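PDB 5KOL: uncharacterized protein from Escherichia coli O157:H7, which is a CinA-family protein that probably lacks nicotinamide-nucleotide amidohydrolase activity and whose own function remains unknown. Local coordinates for residues Y87-E92 / A113-G118. Sequence-based numbering, arbitrary orientation.
Sequences YSAVSE and AITGYG
Val90 sets CG2 over one face of the Tyr117 ring, joining the loop between helices 81-87 and 92-106 to the end of strand 110-116 in the mixed alpha/beta fold of this CinA-family protein. Val90 CG2 makes a CH-pi contact, 3.6 Å from the centroid of the Tyr117 ring and displaced toward its rim. CB and CG1 crowd the CE2 side of the same ring, Val90 CB coming to 3.4 Å from Tyr117 CE2. With CG set anti to its own carbonyl carbon (chi1 -64°), the tyrosine folds back toward the loop. The Thr115 hydroxyl donates to the loop backbone, OG1 lying 2.7 Å from Ala89 O. The donor stands well above the carbonyl plane, 52° out of it, and Thr115 CG2 packs against the same oxygen. The backbones come nearest at Val90 and Gly116, CA to CA 5.2 Å, and Val90 CG2 reaches to 3.6 Å from Gly116 C. At the outer end of the ring a water bridges the segments: it lies in the ring plane, 2.5 Å from Tyr117 OH, and donates to Ser88 OG.

Trp133 of the neighbouring strand 131-138 also packs on Val90 and pairs with Thr115 through the backbone, while Ala95 of helix 92-106 touches the threonine side chain. Ser88 leaves helix 81-87 with positive phi; Ser91 is the N-cap of the next helix, its OG bonded to Val94 N. Between them the two serines tie the turn together. Ser91 OG donates to Ser88 O, and Ser88 OG donates to the carbonyl of the preceding residue, meeting a lone pair of Tyr87 O in the carbonyl plane at 2.6 Å.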
loop_
_atom_site.group_PDB
_atom_site.type_symbol
_atom_site.label_atom_id
_atom_site.label_comp_id
_atom_site.label_asym_id
_atom_site.label_seq_id
_atom_site.Cartn_x
_atom_site.Cartn_y
_atom_site.Cartn_z
ATOM N N TYR A 87 4.818 -24.240 -1.319
ATOM C CA TYR A 87 4.183 -23.796 -2.549
ATOM C C TYR A 87 4.755 -22.535 -3.169
ATOM O O TYR A 87 4.319 -22.181 -4.269
ATOM C CB TYR A 87 2.688 -23.562 -2.306
ATOM C CG TYR A 87 1.980 -24.789 -1.810
ATOM C CD1 TYR A 87 1.916 -25.939 -2.591
ATOM C CD2 TYR A 87 1.382 -24.800 -0.551
ATOM C CE1 TYR A 87 1.269 -27.071 -2.134
ATOM C CE2 TYR A 87 0.743 -25.920 -0.085
ATOM C CZ TYR A 87 0.687 -27.050 -0.879
ATOM O OH TYR A 87 0.039 -28.157 -0.401
ATOM N N SER A 88 5.700 -21.854 -2.509
ATOM C CA SER A 88 6.208 -20.536 -2.903
ATOM C C SER A 88 5.187 -19.441 -2.608
ATOM O O SER A 88 4.008 -19.732 -2.367
ATOM C CB SER A 88 6.602 -20.493 -4.382
ATOM O OG SER A 88 5.492 -20.074 -5.176
ATOM N N ALA A 89 5.640 -18.178 -2.603
ATOM C CA ALA A 89 4.753 -17.042 -2.356
ATOM C C ALA A 89 3.772 -16.798 -3.493
ATOM O O ALA A 89 2.731 -16.166 -3.272
ATOM C CB ALA A 89 5.570 -15.758 -2.134
ATOM N N VAL A 90 4.099 -17.227 -4.706
ATOM C CA VAL A 90 3.195 -17.103 -5.851
ATOM C C VAL A 90 2.484 -18.446 -5.939
ATOM O O VAL A 90 2.955 -19.376 -6.591
ATOM C CB VAL A 90 3.944 -16.755 -7.138
ATOM C CG1 VAL A 90 2.998 -16.803 -8.347
ATOM C CG2 VAL A 90 4.620 -15.376 -7.014
ATOM N N SER A 91 1.346 -18.564 -5.256
ATOM C CA SER A 91 0.658 -19.849 -5.194
ATOM C C SER A 91 -0.781 -19.616 -4.786
ATOM O O SER A 91 -1.100 -18.632 -4.113
ATOM C CB SER A 91 1.310 -20.799 -4.186
ATOM O OG SER A 91 1.062 -20.314 -2.874
ATOM N N GLU A 92 -1.636 -20.569 -5.161
ATOM C CA GLU A 92 -3.037 -20.513 -4.762
ATOM C C GLU A 92 -3.184 -20.456 -3.244
ATOM O O GLU A 92 -3.998 -19.691 -2.714
ATOM C CB GLU A 92 -3.786 -21.717 -5.340
ATOM C CG GLU A 92 -5.218 -21.820 -4.876
ATOM C CD GLU A 92 -5.961 -22.983 -5.507
ATOM O OE1 GLU A 92 -7.184 -23.090 -5.276
ATOM O OE2 GLU A 92 -5.326 -23.778 -6.228
ATOM N N ALA A 113 -6.625 -10.332 -2.680
ATOM C CA ALA A 113 -5.197 -10.613 -2.555
ATOM C C ALA A 113 -4.558 -10.805 -3.932
ATOM O O ALA A 113 -5.167 -11.387 -4.834
ATOM C CB ALA A 113 -4.970 -11.848 -1.665
ATOM N N ILE A 114 -3.342 -10.287 -4.107
ATOM C CA ILE A 114 -2.605 -10.417 -5.370
ATOM C C ILE A 114 -1.177 -10.830 -5.064
ATOM O O ILE A 114 -0.474 -10.142 -4.315
ATOM C CB ILE A 114 -2.578 -9.120 -6.202
ATOM C CG1 ILE A 114 -3.970 -8.559 -6.452
ATOM C CG2 ILE A 114 -1.872 -9.375 -7.560
ATOM C CD1 ILE A 114 -3.969 -7.257 -7.307
ATOM N N THR A 115 -0.728 -11.930 -5.665
ATOM C CA THR A 115 0.678 -12.312 -5.573
ATOM C C THR A 115 1.075 -12.939 -6.903
ATOM O O THR A 115 0.378 -13.834 -7.391
ATOM C CB THR A 115 0.935 -13.283 -4.399
ATOM O OG1 THR A 115 2.317 -13.689 -4.386
ATOM C CG2 THR A 115 0.008 -14.522 -4.459
ATOM N N GLY A 116 2.167 -12.457 -7.501
ATOM C CA GLY A 116 2.554 -12.936 -8.819
ATOM C C GLY A 116 3.977 -12.575 -9.203
ATOM O O GLY A 116 4.737 -12.003 -8.416
ATOM N N TYR A 117 4.328 -12.936 -10.452
ATOM C CA TYR A 117 5.596 -12.588 -11.092
ATOM C C TYR A 117 5.333 -11.552 -12.186
ATOM O O TYR A 117 4.888 -11.892 -13.284
ATOM C CB TYR A 117 6.264 -13.824 -11.678
ATOM C CG TYR A 117 6.669 -14.847 -10.640
ATOM C CD1 TYR A 117 7.751 -14.619 -9.789
ATOM C CD2 TYR A 117 5.984 -16.053 -10.523
ATOM C CE1 TYR A 117 8.129 -15.566 -8.844
ATOM C CE2 TYR A 117 6.358 -17.004 -9.579
ATOM C CZ TYR A 117 7.422 -16.751 -8.742
ATOM O OH TYR A 117 7.782 -17.700 -7.809
ATOM N N GLY A 118 5.629 -10.288 -11.889
ATOM C CA GLY A 118 5.482 -9.249 -12.898
ATOM C C GLY A 118 6.374 -9.472 -14.102
ATOM O O GLY A 118 6.002 -9.135 -15.229
HETATM O O HOH W 1 6.615 -19.883 -7.656
#